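Local structure of polyketide synthase PksR (Bacillus subtilis, 4U3V) at residues L185-L190 / I268-E273; E136-N141 / V275-G280. The protein takes part in making the antibiotic polyketide bacillaene, and this piece of it is the double-hotdog enoyl-isomerase domain of a trans-acyltransferase polyketide synthase. All blocks are in the same frame, centred on the assembly; numbering follows the deposited sequence.

Interaction 1: L185-L190 / I268-E273; sequences LAKIRL and INESSE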
loop_
_atom_site.group_PDB
_atom_site.type_symbol
_atom_site.label_atom_id
_atom_site.label_comp_id
_atom_site.label_asym_id
_atom_site.label_seq_id
_atom_site.Cartn_x
_atom_site.Cartn_y
_atom_site.Cartn_z
ATOM N N LEU A 185 9.377 -12.846 3.822
ATOM C CA LEU A 185 8.058 -13.306 4.266
ATOM C C LEU A 185 7.800 -12.634 5.609
ATOM O O LEU A 185 8.650 -12.641 6.491
ATOM C CB LEU A 185 8.022 -14.850 4.404
ATOM C CG LEU A 185 6.805 -15.418 5.145
ATOM C CD1 LEU A 185 5.648 -15.456 4.185
ATOM C CD2 LEU A 185 7.158 -16.826 5.667
ATOM N N ALA A 186 6.722 -11.860 5.687
ATOM C CA ALA A 186 6.441 -11.057 6.871
ATOM C C ALA A 186 5.121 -11.540 7.477
ATOM O O ALA A 186 4.144 -11.776 6.749
ATOM C CB ALA A 186 6.320 -9.574 6.500
ATOM N N LYS A 187 5.099 -11.713 8.791
ATOM C CA LYS A 187 3.804 -11.821 9.473
ATOM C C LYS A 187 3.430 -10.452 10.019
ATOM O O LYS A 187 4.261 -9.778 10.639
ATOM C CB LYS A 187 3.874 -12.838 10.616
ATOM C CG LYS A 187 2.486 -13.264 11.077
ATOM C CD LYS A 187 2.563 -14.218 12.251
ATOM C CE LYS A 187 1.196 -14.827 12.538
ATOM N NZ LYS A 187 1.351 -15.709 13.726
ATOM N N ILE A 188 2.194 -10.027 9.766
ATOM C CA ILE A 188 1.733 -8.753 10.268
ATOM C C ILE A 188 0.496 -8.866 11.144
ATOM O O ILE A 188 -0.218 -9.856 11.102
ATOM C CB ILE A 188 1.511 -7.736 9.121
ATOM C CG1 ILE A 188 0.248 -8.056 8.305
ATOM C CG2 ILE A 188 2.758 -7.715 8.222
ATOM C CD1 ILE A 188 0.078 -7.135 7.091
ATOM N N ARG A 189 0.255 -7.824 11.925
ATOM C CA ARG A 189 -0.994 -7.696 12.653
ATOM C C ARG A 189 -1.702 -6.405 12.237
ATOM O O ARG A 189 -1.160 -5.313 12.432
ATOM C CB ARG A 189 -0.708 -7.736 14.159
ATOM C CG ARG A 189 -1.850 -7.293 15.047
ATOM C CD ARG A 189 -2.242 -8.385 16.031
ATOM N NE ARG A 189 -3.685 -8.372 16.257
ATOM C CZ ARG A 189 -4.493 -9.408 16.047
ATOM N NH1 ARG A 189 -4.000 -10.581 15.672
ATOM N NH2 ARG A 189 -5.796 -9.281 16.247
ATOM N N LEU A 190 -2.864 -6.553 11.606
ATOM C CA LEU A 190 -3.729 -5.426 11.275
ATOM C C LEU A 190 -4.776 -5.212 12.373
ATOM O O LEU A 190 -5.409 -6.176 12.822
ATOM C CB LEU A 190 -4.429 -5.685 9.949
ATOM C CG LEU A 190 -3.480 -5.793 8.760
ATOM C CD1 LEU A 190 -4.276 -6.125 7.512
ATOM C CD2 LEU A 190 -2.666 -4.510 8.618
ATOM N N ILE A 268 -1.492 -13.570 2.434
ATOM C CA ILE A 268 -1.969 -14.942 2.715
ATOM C C ILE A 268 -2.635 -14.984 4.089
ATOM O O ILE A 268 -2.166 -14.355 5.036
ATOM C CB ILE A 268 -0.783 -15.927 2.660
ATOM C CG1 ILE A 268 0.020 -15.693 1.383
ATOM C CG2 ILE A 268 -1.242 -17.382 2.819
ATOM C CD1 ILE A 268 1.523 -15.834 1.574
ATOM N N ASN A 269 -3.760 -15.694 4.203
ATOM C CA ASN A 269 -4.421 -15.810 5.497
ATOM C C ASN A 269 -3.828 -16.929 6.345
ATOM O O ASN A 269 -2.819 -17.540 5.963
ATOM C CB ASN A 269 -5.936 -15.985 5.322
ATOM C CG ASN A 269 -6.290 -17.243 4.551
ATOM O OD1 ASN A 269 -5.472 -18.160 4.421
ATOM N ND2 ASN A 269 -7.508 -17.289 4.024
ATOM N N GLU A 270 -4.402 -17.152 7.525
ATOM C CA GLU A 270 -3.844 -18.141 8.438
ATOM C C GLU A 270 -4.317 -19.548 8.087
ATOM O O GLU A 270 -4.087 -20.504 8.832
ATOM C CB GLU A 270 -4.120 -17.770 9.891
ATOM C CG GLU A 270 -3.201 -16.663 10.401
ATOM C CD GLU A 270 -3.023 -16.669 11.908
ATOM O OE1 GLU A 270 -4.005 -16.379 12.626
ATOM O OE2 GLU A 270 -1.890 -16.912 12.378
ATOM N N SER A 271 -4.896 -19.676 6.895
ATOM C CA SER A 271 -5.318 -20.968 6.379
ATOM C C SER A 271 -4.709 -21.224 5.004
ATOM O O SER A 271 -5.334 -21.860 4.156
ATOM C CB SER A 271 -6.846 -21.023 6.284
ATOM O OG SER A 271 -7.278 -20.824 4.950
ATOM N N SER A 272 -3.506 -20.696 4.766
ATOM C CA SER A 272 -2.701 -21.105 3.612
ATOM C C SER A 272 -3.169 -20.681 2.221
ATOM O O SER A 272 -2.717 -21.231 1.213
ATOM C CB SER A 272 -2.519 -22.625 3.648
ATOM O OG SER A 272 -1.244 -22.970 4.153
ATOM N N GLU A 273 -4.072 -19.709 2.144
ATOM C CA GLU A 273 -4.508 -19.246 0.842
ATOM C C GLU A 273 -4.409 -17.737 0.719
ATOM O O GLU A 273 -4.542 -17.007 1.721
ATOM C CB GLU A 273 -5.924 -19.691 0.531
ATOM C CG GLU A 273 -6.922 -19.315 1.608
ATOM C CD GLU A 273 -8.113 -20.255 1.652
ATOM O OE1 GLU A 273 -8.265 -21.066 0.707
ATOM O OE2 GLU A 273 -8.895 -20.175 2.627
#
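Lys187, on an extended strand, faces Glu270, on a loop. The nearest CA atoms, those of Lys187 and Ile268, are 9.4 Å apart, so the two backbones do not pair. Residues 185-190 are the later part of strand 183-190. Residues 268-273 leave the end of strand 260-268 and turn back toward strand 274-283. No hydrogen bond crosses the gap; a long salt bridge does, 3.7 Å from Lys187 NZ to Glu270 OE2. The lysine CE lies equally near that oxygen. Lys187 reaches it fully stretched, with CG anti to the backbone N (chi1 -164°). Glu270 comes across it at about a right angle. The loop is shaped by Asn269, whose OD1 takes two backbone N-H groups from opposite faces of its amide plane. Ser271 N lies 3.0 Å from Asn269 OD1, well above the plane, and makes an Asx turn. Glu273 N is 3.1 Å from Asn269 OD1 and gives the straighter bond, with an angle of 167° at the hydrogen. Asn269 N also bonds to Glu273 O, at 2.9 Å, which closes the connection between the two strands. Strand 247-257 lies between strands 183-190 and 260-268, and the bridge passes by its beginning, where Lys187 and Glu270 both touch Asp246. Strand 174-180 pairs with the other edge of 183-190, and Ala186, Ile188 and Leu190 pack on helix 205-219.

Interaction 2: E136-N141 / V275-G280; sequences EPKKVN and VLHYSG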
loop_
_atom_site.group_PDB
_atom_site.type_symbol
_atom_site.label_atom_id
_atom_site.label_comp_id
_atom_site.label_asym_id
_atom_site.label_seq_id
_atom_site.Cartn_x
_atom_site.Cartn_y
_atom_site.Cartn_z
ATOM N N GLU A 136 -8.723 -15.213 -8.074
ATOM C CA GLU A 136 -8.447 -16.628 -7.939
ATOM C C GLU A 136 -7.343 -16.816 -6.918
ATOM O O GLU A 136 -6.185 -16.493 -7.191
ATOM C CB GLU A 136 -8.045 -17.226 -9.296
ATOM C CG GLU A 136 -8.959 -16.827 -10.455
ATOM C CD GLU A 136 -10.314 -17.526 -10.418
ATOM O OE1 GLU A 136 -10.436 -18.585 -9.761
ATOM O OE2 GLU A 136 -11.268 -17.009 -11.039
ATOM N N PRO A 137 -7.711 -17.304 -5.719
ATOM C CA PRO A 137 -6.784 -17.583 -4.630
ATOM C C PRO A 137 -5.716 -18.622 -5.012
ATOM O O PRO A 137 -5.922 -19.443 -5.920
ATOM C CB PRO A 137 -7.690 -18.123 -3.514
ATOM C CG PRO A 137 -9.057 -17.631 -3.845
ATOM C CD PRO A 137 -9.111 -17.561 -5.339
ATOM N N LYS A 138 -4.560 -18.523 -4.363
ATOM C CA LYS A 138 -3.442 -19.416 -4.609
ATOM C C LYS A 138 -3.142 -20.083 -3.284
ATOM O O LYS A 138 -3.520 -19.569 -2.232
ATOM C CB LYS A 138 -2.231 -18.630 -5.128
ATOM C CG LYS A 138 -2.437 -17.964 -6.489
ATOM C CD LYS A 138 -1.180 -17.240 -6.936
ATOM C CE LYS A 138 -1.435 -15.763 -7.186
ATOM N NZ LYS A 138 -0.164 -14.977 -7.132
ATOM N N LYS A 139 -2.631 -21.307 -3.322
ATOM C CA LYS A 139 -2.302 -21.972 -2.076
ATOM C C LYS A 139 -0.843 -21.694 -1.783
ATOM O O LYS A 139 -0.039 -21.575 -2.711
ATOM C CB LYS A 139 -2.608 -23.477 -2.139
ATOM C CG LYS A 139 -4.096 -23.798 -2.036
ATOM C CD LYS A 139 -4.356 -25.174 -1.428
ATOM C CE LYS A 139 -4.526 -26.247 -2.497
ATOM N NZ LYS A 139 -5.399 -25.811 -3.627
ATOM N N VAL A 140 -0.552 -21.390 -0.521
ATOM C CA VAL A 140 0.811 -21.135 -0.072
ATOM C C VAL A 140 1.034 -21.813 1.277
ATOM O O VAL A 140 0.359 -21.498 2.265
ATOM C CB VAL A 140 1.094 -19.613 0.042
ATOM C CG1 VAL A 140 2.488 -19.360 0.603
ATOM C CG2 VAL A 140 0.924 -18.921 -1.310
ATOM N N ASN A 141 1.954 -22.779 1.311
ATOM C CA ASN A 141 2.392 -23.349 2.577
ATOM C C ASN A 141 3.418 -22.444 3.248
ATOM O O ASN A 141 4.576 -22.421 2.850
ATOM C CB ASN A 141 2.981 -24.763 2.377
ATOM C CG ASN A 141 3.040 -25.556 3.671
ATOM O OD1 ASN A 141 3.293 -25.007 4.746
ATOM N ND2 ASN A 141 2.778 -26.856 3.576
ATOM N N VAL A 275 -5.299 -13.855 -0.329
ATOM C CA VAL A 275 -6.521 -13.046 -0.218
ATOM C C VAL A 275 -6.397 -11.662 -0.866
ATOM O O VAL A 275 -7.398 -10.956 -1.034
ATOM C CB VAL A 275 -6.860 -12.897 1.285
ATOM C CG1 VAL A 275 -7.226 -14.255 1.918
ATOM C CG2 VAL A 275 -5.707 -12.292 2.055
ATOM N N LEU A 276 -5.203 -11.357 -1.384
ATOM C CA LEU A 276 -4.976 -10.089 -2.062
ATOM C C LEU A 276 -3.608 -10.212 -2.749
ATOM O O LEU A 276 -2.710 -10.839 -2.166
ATOM C CB LEU A 276 -4.921 -8.988 -0.992
ATOM C CG LEU A 276 -4.438 -7.588 -1.367
ATOM C CD1 LEU A 276 -5.352 -6.977 -2.405
ATOM C CD2 LEU A 276 -4.418 -6.696 -0.110
ATOM N N HIS A 277 -3.531 -9.774 -4.001
ATOM C CA HIS A 277 -2.298 -9.848 -4.816
ATOM C C HIS A 277 -1.907 -8.464 -5.246
ATOM O O HIS A 277 -2.716 -7.720 -5.817
ATOM C CB HIS A 277 -2.451 -10.704 -6.085
ATOM C CG HIS A 277 -3.027 -12.095 -5.852
ATOM N ND1 HIS A 277 -3.872 -12.686 -6.741
ATOM C CD2 HIS A 277 -2.876 -13.001 -4.795
ATOM C CE1 HIS A 277 -4.281 -13.874 -6.243
ATOM N NE2 HIS A 277 -3.629 -14.096 -5.089
ATOM N N TYR A 278 -0.628 -8.134 -5.072
ATOM C CA TYR A 278 -0.043 -6.977 -5.768
ATOM C C TYR A 278 1.017 -7.464 -6.742
ATOM O O TYR A 278 1.785 -8.351 -6.410
ATOM C CB TYR A 278 0.717 -6.070 -4.786
ATOM C CG TYR A 278 -0.082 -5.562 -3.600
ATOM C CD1 TYR A 278 -0.523 -4.229 -3.556
ATOM C CD2 TYR A 278 -0.288 -6.353 -2.491
ATOM C CE1 TYR A 278 -1.165 -3.729 -2.440
ATOM C CE2 TYR A 278 -0.905 -5.851 -1.347
ATOM C CZ TYR A 278 -1.373 -4.549 -1.336
ATOM O OH TYR A 278 -1.969 -4.041 -0.192
ATOM N N SER A 279 1.133 -6.807 -7.874
ATOM C CA SER A 279 2.183 -7.137 -8.821
ATOM C C SER A 279 2.854 -5.853 -9.317
ATOM O O SER A 279 2.205 -4.802 -9.485
ATOM C CB SER A 279 1.609 -8.030 -9.949
ATOM O OG SER A 279 1.505 -7.318 -11.158
ATOM N N GLY A 280 4.185 -5.865 -9.441
ATOM C CA GLY A 280 4.894 -4.650 -9.831
ATOM C C GLY A 280 4.694 -3.512 -8.847
ATOM O O GLY A 280 4.452 -2.362 -9.237
#
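The contact belongs to the stretch that probably joins the two hotdog folds, where residues 136-141 run past strand 274-283 on the way to helix 142-147. Lys138 and His277 carry it. The aliphatic end of Lys138 lies over one face of the imidazole, with CE 3.6 Å from the ring centroid and 21° off the ring normal. This is a CH-pi contact, displaced toward the NE2-CE1 side of the ring. The lysine chain bends at chi3 (-122°), which carries CE across the ring. Its NZ goes on to a salt bridge with Asp266 of strand 260-268. Glu136 meets the same ring at its edge, its backbone O lying in the ring plane and 3.4 Å from His277 CE1. The imidazole is thus approached over a face and at its rim by two residues of one loop. Both ring nitrogens are hydrogen-bonded, ND1 to Gln237 and NE2 to Thr274, which should fix the rotation of this buried side chain. Thr274 also bonds to Lys138 N, so one threonine serves both the ring and the loop. Lys138 CE adds a nonpolar contact over the face. Such a linker laid along the second hotdog fold fits the double-hotdog architecture of polyketide synthase dehydratase-type domains, here that of an enoyl-isomerase.

Interactions 1 and 2 meet at the loop between strands 260-268 and 274-283. Their centres are about 11 Å apart. Residues 268-273 face strand 183-190 in interaction 1 and also touch the linker of interaction 2. There Ser272 O lies 2.8 Å from Val140 N, a probable hydrogen bond, and Ile268 CD1 packs on Val140 CG1. Interaction 1 is a surface contact in the predicted C-terminal hotdog fold, carried by a single long charge pair. Interaction 2 is partly buried and ties the probable connection from the N-terminal hotdog fold to the C-terminal one. It works through a ring face and edge.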